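PDB 3GYC: putative glycoside hydrolase from Parabacteroides distasonis ATCC 8503, which probably hydrolyses glycosidic bonds with a TIM-barrel domain of the cellulase-like family, its substrate not being established. Local coordinates for residues Gln91-Cys103 and Ile140-Ile153. Sequence-based numbering, arbitrary orientation. Where two conformers were deposited one is given.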
ATOM      1  N   GLN A  91      -4.504  16.113 -13.155  1.00 11.26           N
ATOM      2  CA  GLN A  91      -5.910  16.017 -13.553  1.00 10.70           C
ATOM      3  C   GLN A  91      -6.239  14.522 -13.410  1.00 10.22           C
ATOM      4  O   GLN A  91      -5.681  13.649 -14.119  1.00  9.05           O
ATOM      5  CB  GLN A  91      -6.179  16.559 -14.956  1.00 10.18           C
ATOM      6  CG  GLN A  91      -7.631  16.529 -15.284  1.00 10.47           C
ATOM      7  CD  GLN A  91      -7.962  16.879 -16.710  1.00 11.19           C
ATOM      8  OE1 GLN A  91      -7.395  17.790 -17.305  1.00 11.20           O
ATOM      9  NE2 GLN A  91      -8.962  16.208 -17.236  1.00 12.63           N
ATOM     10  N   VAL A  92      -7.148  14.211 -12.491  1.00 11.39           N
ATOM     11  CA  VAL A  92      -7.376  12.814 -12.093  1.00 10.08           C
ATOM     12  C   VAL A  92      -8.207  12.015 -13.091  1.00 10.55           C
ATOM     13  O   VAL A  92      -7.866  10.876 -13.375  1.00 12.37           O
ATOM     14  CB  VAL A  92      -7.898  12.696 -10.659  1.00  9.64           C
ATOM     15  CG1 VAL A  92      -7.974  11.256 -10.199  1.00  9.45           C
ATOM     16  CG2 VAL A  92      -7.002  13.469  -9.698  1.00  9.57           C
ATOM     17  N   GLN A  93      -9.267  12.595 -13.630  1.00 12.86           N
ATOM     18  CA  GLN A  93     -10.054  11.942 -14.673  1.00 11.98           C
ATOM     19  C   GLN A  93      -9.967  12.790 -15.926  1.00 12.30           C
ATOM     20  O   GLN A  93     -10.013  14.032 -15.837  1.00 12.93           O
ATOM     21  CB  GLN A  93     -11.510  11.750 -14.259  1.00 12.78           C
ATOM     22  CG  GLN A  93     -11.790  10.710 -13.203  1.00 12.78           C
ATOM     23  CD  GLN A  93     -11.620   9.265 -13.698  1.00 13.52           C
ATOM     24  OE1 GLN A  93     -10.925   9.007 -14.696  1.00 13.19           O
ATOM     25  NE2 GLN A  93     -12.255   8.329 -12.998  1.00 11.33           N
ATOM     26  N   PRO A  94      -9.927  12.146 -17.106  1.00 12.26           N
ATOM     27  CA  PRO A  94     -10.013  10.688 -17.384  1.00 11.18           C
ATOM     28  C   PRO A  94      -8.736   9.855 -17.184  1.00 11.41           C
ATOM     29  O   PRO A  94      -8.735   8.665 -17.501  1.00 12.70           O
ATOM     30  CB  PRO A  94     -10.455  10.652 -18.864  1.00 12.25           C
ATOM     31  CG  PRO A  94      -9.816  11.903 -19.454  1.00 12.91           C
ATOM     32  CD  PRO A  94      -9.932  12.950 -18.353  1.00 11.40           C
ATOM     33  N   ASN A  95      -7.656  10.464 -16.715  1.00  9.86           N
ATOM     34  CA  ASN A  95      -6.378   9.741 -16.461  1.00 10.73           C
ATOM     35  C   ASN A  95      -6.531   8.452 -15.664  1.00  9.16           C
ATOM     36  O   ASN A  95      -5.935   7.432 -16.048  1.00  9.76           O
ATOM     37  CB  ASN A  95      -5.322  10.627 -15.813  1.00  9.75           C
ATOM     38  CG  ASN A  95      -4.576  11.465 -16.819  1.00 11.27           C
ATOM     39  OD1 ASN A  95      -4.615  11.163 -18.000  1.00 11.20           O
ATOM     40  ND2 ASN A  95      -3.877  12.553 -16.346  1.00 10.50           N
ATOM     41  N   LEU A  96      -7.372   8.448 -14.631  1.00  8.57           N
ATOM     42  CA  LEU A  96      -7.559   7.239 -13.838  1.00 10.83           C
ATOM     43  C   LEU A  96      -8.185   6.150 -14.687  1.00  9.65           C
ATOM     44  O   LEU A  96      -7.683   5.017 -14.739  1.00 10.58           O
ATOM     45  CB  LEU A  96      -8.365   7.507 -12.564  1.00  9.87           C
ATOM     46  CG  LEU A  96      -8.729   6.294 -11.721  1.00 11.07           C
ATOM     47  CD1 LEU A  96      -7.437   5.519 -11.225  1.00 10.16           C
ATOM     48  CD2 LEU A  96      -9.665   6.663 -10.562  1.00 10.91           C
ATOM     49  N   ASN A  97      -9.270   6.487 -15.373  1.00  9.81           N
ATOM     50  CA  ASN A  97      -9.923   5.480 -16.211  1.00 10.23           C
ATOM     51  C   ASN A  97      -9.025   5.010 -17.365  1.00 10.75           C
ATOM     52  O   ASN A  97      -9.108   3.822 -17.781  1.00 11.03           O
ATOM     53  CB  ASN A  97     -11.298   5.944 -16.654  1.00 10.76           C
ATOM     54  CG  ASN A  97     -12.341   5.877 -15.518  1.00  9.46           C
ATOM     55  OD1 ASN A  97     -12.031   5.630 -14.342  1.00 10.50           O
ATOM     56  ND2 ASN A  97     -13.574   6.074 -15.880  1.00  9.93           N
ATOM     57  N   LEU A  98      -8.189   5.923 -17.882  1.00  9.92           N
ATOM     58  CA  LEU A  98      -7.209   5.559 -18.931  1.00 10.88           C
ATOM     59  C   LEU A  98      -6.224   4.552 -18.380  1.00 10.53           C
ATOM     60  O   LEU A  98      -5.979   3.543 -19.002  1.00 11.38           O
ATOM     61  CB  LEU A  98      -6.486   6.774 -19.550  1.00 10.82           C
ATOM     62  CG  LEU A  98      -7.314   7.611 -20.542  1.00 11.98           C
ATOM     63  CD1 LEU A  98      -6.675   9.021 -20.871  1.00 13.54           C
ATOM     64  CD2 LEU A  98      -7.628   6.859 -21.830  1.00 10.81           C
ATOM     65  N   PHE A  99      -5.648   4.854 -17.219  1.00 10.47           N
ATOM     66  CA  PHE A  99      -4.729   3.962 -16.553  1.00 10.93           C
ATOM     67  C   PHE A  99      -5.367   2.595 -16.246  1.00 11.34           C
ATOM     68  O   PHE A  99      -4.737   1.536 -16.505  1.00 10.01           O
ATOM     69  CB  PHE A  99      -4.194   4.613 -15.273  1.00 11.07           C
ATOM     70  CG  PHE A  99      -3.166   3.768 -14.558  1.00 10.87           C
ATOM     71  CD1 PHE A  99      -1.857   3.732 -15.036  1.00 12.33           C
ATOM     72  CD2 PHE A  99      -3.519   2.955 -13.501  1.00 11.25           C
ATOM     73  CE1 PHE A  99      -0.910   2.939 -14.424  1.00 11.81           C
ATOM     74  CE2 PHE A  99      -2.569   2.186 -12.886  1.00 12.00           C
ATOM     75  CZ  PHE A  99      -1.262   2.165 -13.379  1.00 10.63           C
ATOM     76  N   LEU A 100      -6.605   2.606 -15.741  1.00 10.82           N
ATOM     77  CA  LEU A 100      -7.326   1.376 -15.439  1.00 11.00           C
ATOM     78  C   LEU A 100      -7.580   0.579 -16.688  1.00 11.52           C
ATOM     79  O   LEU A 100      -7.456  -0.644 -16.636  1.00 12.20           O
ATOM     80  CB  LEU A 100      -8.619   1.615 -14.652  1.00 10.20           C
ATOM     81  CG  LEU A 100      -8.502   2.226 -13.265  1.00  9.77           C
ATOM     82  CD1 LEU A 100      -9.926   2.572 -12.722  1.00  8.83           C
ATOM     83  CD2 LEU A 100      -7.728   1.348 -12.229  1.00 11.39           C
ATOM     84  N   SER A 101      -7.885   1.232 -17.824  1.00 11.02           N
ATOM     85  CA  SER A 101      -8.086   0.511 -19.076  0.50 11.12           C
ATOM     86  C   SER A 101      -6.837  -0.216 -19.543  1.00 11.42           C
ATOM     87  O   SER A 101      -6.913  -1.342 -20.114  1.00 11.98           O
ATOM     88  CB  SER A 101      -8.551   1.466 -20.170  0.50 11.33           C
ATOM     89  OG  SER A 101      -9.728   2.098 -19.748  0.50 11.68           O
ATOM     90  N   LYS A 102      -5.683   0.403 -19.320  1.00 12.01           N
ATOM     91  CA  LYS A 102      -4.408  -0.211 -19.698  1.00 13.06           C
ATOM     92  C   LYS A 102      -4.116  -1.420 -18.796  1.00 13.02           C
ATOM     93  O   LYS A 102      -3.571  -2.442 -19.283  1.00 12.51           O
ATOM     94  CB  LYS A 102      -3.252   0.801 -19.679  1.00 12.90           C
ATOM     95  CG  LYS A 102      -3.404   1.909 -20.726  1.00 12.70           C
ATOM     96  CD  LYS A 102      -2.238   2.897 -20.657  1.00 12.96           C
ATOM     97  CE  LYS A 102      -2.481   4.123 -21.620  1.00 12.03           C
ATOM     98  NZ  LYS A 102      -2.552   3.835 -23.060  1.00 12.81           N
ATOM     99  N   CYS A 103      -4.503  -1.324 -17.526  1.00 12.52           N
ATOM    100  CA  CYS A 103      -4.417  -2.466 -16.618  1.00 12.57           C
ATOM    101  C   CYS A 103      -5.302  -3.609 -17.075  1.00 13.72           C
ATOM    102  O   CYS A 103      -4.834  -4.752 -17.196  1.00 15.15           O
ATOM    103  CB  CYS A 103      -4.749  -2.064 -15.175  1.00 13.40           C
ATOM    104  SG  CYS A 103      -3.484  -0.967 -14.490  1.00 12.36           S
ATOM    105  N   ILE A 140     -16.341   8.140  -6.574  1.00 17.77           N
ATOM    106  CA  ILE A 140     -15.188   7.686  -7.368  1.00 18.75           C
ATOM    107  C   ILE A 140     -15.542   6.318  -7.995  1.00 17.70           C
ATOM    108  O   ILE A 140     -15.280   6.067  -9.186  1.00 18.15           O
ATOM    109  CB  ILE A 140     -13.870   7.731  -6.489  1.00 20.32           C
ATOM    110  CG1 ILE A 140     -12.575   7.868  -7.311  1.00 22.99           C
ATOM    111  CG2 ILE A 140     -13.749   6.566  -5.569  1.00 21.54           C
ATOM    112  CD1 ILE A 140     -12.193   6.631  -8.107  1.00 22.72           C
ATOM    113  N   LEU A 141     -16.184   5.447  -7.230  1.00 15.82           N
ATOM    114  CA  LEU A 141     -16.540   4.125  -7.761  1.00 15.07           C
ATOM    115  C   LEU A 141     -17.498   4.235  -8.919  1.00 16.49           C
ATOM    116  O   LEU A 141     -17.357   3.487  -9.867  1.00 18.05           O
ATOM    117  CB  LEU A 141     -17.054   3.173  -6.676  1.00 13.47           C
ATOM    118  CG  LEU A 141     -16.007   2.790  -5.627  1.00 13.17           C
ATOM    119  CD1 LEU A 141     -16.626   1.965  -4.530  1.00 13.30           C
ATOM    120  CD2 LEU A 141     -14.793   2.026  -6.293  1.00 12.62           C
ATOM    121  N   ARG A 142     -18.461   5.171  -8.852  1.00 17.54           N
ATOM    122  CA  ARG A 142     -19.399   5.414  -9.965  1.00 18.55           C
ATOM    123  C   ARG A 142     -18.638   5.970 -11.192  1.00 18.35           C
ATOM    124  O   ARG A 142     -18.954   5.604 -12.321  1.00 19.31           O
ATOM    125  CB  ARG A 142     -20.558   6.346  -9.518  1.00 18.23           C
ATOM    126  CG  ARG A 142     -21.806   6.323 -10.388  1.00 19.89           C
ATOM    127  N   SER A 143     -17.627   6.814 -10.979  1.00 19.63           N
ATOM    128  CA  SER A 143     -16.804   7.329 -12.108  1.00 20.99           C
ATOM    129  C   SER A 143     -16.084   6.188 -12.842  1.00 20.61           C
ATOM    130  O   SER A 143     -15.943   6.231 -14.063  1.00 21.51           O
ATOM    131  CB  SER A 143     -15.780   8.429 -11.697  1.00 21.65           C
ATOM    132  OG  SER A 143     -14.591   7.943 -11.079  1.00 23.61           O
ATOM    133  N   ILE A 144     -15.684   5.160 -12.100  1.00 19.98           N
ATOM    134  CA  ILE A 144     -15.000   3.987 -12.671  1.00 18.46           C
ATOM    135  C   ILE A 144     -16.018   3.096 -13.366  1.00 20.50           C
ATOM    136  O   ILE A 144     -15.801   2.606 -14.464  1.00 18.45           O
ATOM    137  CB  ILE A 144     -14.253   3.225 -11.575  1.00 17.57           C
ATOM    138  CG1 ILE A 144     -13.109   4.109 -11.059  1.00 16.45           C
ATOM    139  CG2 ILE A 144     -13.807   1.852 -12.099  1.00 16.49           C
ATOM    140  CD1 ILE A 144     -12.358   3.608  -9.867  1.00 14.76           C
ATOM    141  N   GLU A 145     -17.167   2.917 -12.733  1.00 22.45           N
ATOM    142  CA  GLU A 145     -18.202   2.085 -13.311  1.00 25.12           C
ATOM    143  C   GLU A 145     -18.767   2.732 -14.630  1.00 25.72           C
ATOM    144  O   GLU A 145     -19.281   2.032 -15.507  1.00 25.74           O
ATOM    145  CB  GLU A 145     -19.294   1.890 -12.253  1.00 27.72           C
ATOM    146  CG  GLU A 145     -20.085   0.603 -12.338  1.00 29.78           C
ATOM    147  CD  GLU A 145     -21.085   0.445 -11.177  1.00 31.80           C
ATOM    148  OE1 GLU A 145     -21.219   1.379 -10.335  1.00 32.00           O
ATOM    149  OE2 GLU A 145     -21.751  -0.619 -11.113  1.00 32.97           O
ATOM    150  N   GLU A 146     -18.638   4.053 -14.775  1.00 25.60           N
ATOM    151  CA  GLU A 146     -19.141   4.748 -15.993  1.00 26.17           C
ATOM    152  C   GLU A 146     -18.465   4.169 -17.250  1.00 25.31           C
ATOM    153  O   GLU A 146     -19.121   3.993 -18.275  1.00 24.88           O
ATOM    154  CB  GLU A 146     -18.909   6.282 -15.912  1.00 26.26           C
ATOM    155  CG  GLU A 146     -19.467   7.101 -17.084  1.00 26.55           C
ATOM    156  N   ASP A 147     -17.172   3.833 -17.148  1.00 22.23           N
ATOM    157  CA  ASP A 147     -16.437   3.279 -18.285  1.00 20.38           C
ATOM    158  C   ASP A 147     -16.324   1.765 -18.219  1.00 17.54           C
ATOM    159  O   ASP A 147     -15.503   1.178 -18.907  1.00 17.05           O
ATOM    160  CB  ASP A 147     -15.054   3.947 -18.433  1.00 21.46           C
ATOM    161  CG  ASP A 147     -15.134   5.364 -19.037  1.00 22.46           C
ATOM    162  OD1 ASP A 147     -16.135   5.674 -19.733  1.00 24.68           O
ATOM    163  OD2 ASP A 147     -14.198   6.170 -18.840  1.00 22.04           O
ATOM    164  N   GLY A 148     -17.153   1.137 -17.395  1.00 16.53           N
ATOM    165  CA  GLY A 148     -17.207  -0.324 -17.270  1.00 15.02           C
ATOM    166  C   GLY A 148     -15.916  -0.985 -16.770  1.00 15.84           C
ATOM    167  O   GLY A 148     -15.556  -2.069 -17.252  1.00 16.41           O
ATOM    168  N   LEU A 149     -15.242  -0.358 -15.810  1.00 13.65           N
ATOM    169  CA  LEU A 149     -13.953  -0.833 -15.314  1.00 13.12           C
ATOM    170  C   LEU A 149     -14.004  -1.345 -13.900  1.00 13.89           C
ATOM    171  O   LEU A 149     -12.978  -1.613 -13.357  1.00 11.46           O
ATOM    172  CB  LEU A 149     -12.894   0.304 -15.347  1.00 13.57           C
ATOM    173  CG  LEU A 149     -12.515   0.796 -16.759  1.00 14.33           C
ATOM    174  CD1 LEU A 149     -12.003   2.243 -16.776  1.00 10.94           C
ATOM    175  CD2 LEU A 149     -11.514  -0.221 -17.423  1.00 15.25           C
ATOM    176  N   LEU A 150     -15.181  -1.537 -13.304  1.00 14.87           N
ATOM    177  CA  LEU A 150     -15.212  -1.913 -11.887  1.00 15.95           C
ATOM    178  C   LEU A 150     -14.615  -3.307 -11.643  1.00 15.35           C
ATOM    179  O   LEU A 150     -14.029  -3.545 -10.598  1.00 14.54           O
ATOM    180  CB  LEU A 150     -16.626  -1.818 -11.341  1.00 18.08           C
ATOM    181  CG  LEU A 150     -16.793  -1.545  -9.852  1.00 19.86           C
ATOM    182  CD1 LEU A 150     -15.864  -0.425  -9.415  1.00 19.59           C
ATOM    183  CD2 LEU A 150     -18.291  -1.221  -9.544  1.00 20.39           C
ATOM    184  N   ASP A 151     -14.751  -4.216 -12.609  1.00 15.74           N
ATOM    185  CA  ASP A 151     -14.177  -5.564 -12.462  1.00 17.49           C
ATOM    186  C   ASP A 151     -12.648  -5.587 -12.433  1.00 16.32           C
ATOM    187  O   ASP A 151     -12.059  -6.594 -12.046  1.00 16.68           O
ATOM    188  CB  ASP A 151     -14.691  -6.484 -13.551  1.00 21.24           C
ATOM    189  CG  ASP A 151     -16.189  -6.687 -13.450  1.00 26.55           C
ATOM    190  OD1 ASP A 151     -16.680  -6.822 -12.296  1.00 29.06           O
ATOM    191  OD2 ASP A 151     -16.878  -6.672 -14.515  1.00 30.96           O
ATOM    192  N   THR A 152     -12.011  -4.480 -12.798  1.00 15.20           N
ATOM    193  CA  THR A 152     -10.546  -4.355 -12.697  1.00 14.61           C
ATOM    194  C   THR A 152     -10.102  -4.028 -11.269  1.00 13.39           C
ATOM    195  O   THR A 152      -8.958  -4.217 -10.935  1.00 11.73           O
ATOM    196  CB  THR A 152     -10.062  -3.279 -13.679  1.00 15.16           C
ATOM    197  OG1 THR A 152     -10.208  -3.778 -15.018  1.00 16.20           O
ATOM    198  CG2 THR A 152      -8.624  -2.876 -13.418  1.00 13.12           C
ATOM    199  N   ILE A 153     -11.028  -3.550 -10.428  1.00 11.32           N
ATOM    200  CA  ILE A 153     -10.722  -3.178  -9.084  1.00 12.86           C
ATOM    201  C   ILE A 153     -10.773  -4.427  -8.202  1.00 13.51           C
ATOM    202  O   ILE A 153     -11.749  -5.182  -8.210  1.00 13.34           O
ATOM    203  CB  ILE A 153     -11.693  -2.090  -8.553  1.00 12.10           C
ATOM    204  CG1 ILE A 153     -11.625  -0.838  -9.451  1.00 12.09           C
ATOM    205  CG2 ILE A 153     -11.401  -1.807  -7.076  1.00 12.50           C
ATOM    206  CD1 ILE A 153     -10.231  -0.275  -9.752  1.00  9.99           C
TER
HETATM  207  O   HOH W   1     -11.415   4.950 -20.183  1.00 39.51           O
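Asn97 spends both amide hydrogens on the 140-153 segment: ND2 donates to Ser143 O at 3.0 Å and to Asp147 OD2 at 3.0 Å. Both bonds are nearly straight and lie in the amide plane, although ND2 meets the carbonyl and the carboxylate from above their planes. Asn97 OD1 accepts from Gln93 NE2, which comes in over the carbonyl plane, while Gln93 OE1 takes the backbone N of Asn97. A bend at chi2 (-72°) folds the Gln93 chain back for this pairing, and its NE2 also donates to Ser143 OG at 3.0 Å, through a more bent bond. That hydroxyl in turn donates to Ile140 O, 2.8 Å from OG, on a lone pair of the carbonyl. Replacing Asn97 by an alanine is likely to leave Ser143 O and Asp147 OD2 without this donor and Gln93 NE2 with one acceptor fewer. Deeper in, Leu96 CD2 packs on Ile140 CD1 (3.5 Å), and Leu100 sets CD1 against Ile144 and CD2 against Ile153 CD1. Leu149 CD1 rests 3.4 Å from Asn97 O, which accepts from Ser101 N and OG. Helix segments 95-103 and 140-146 cross at -56°; their parent helices flank strand 109-113 in sequence as neighbouring outer helices of the TIM-type barrel, Ile63 of helix 60-65 touches Leu96 and Ile140, and strand 53-57 backs Leu96 and Cys103.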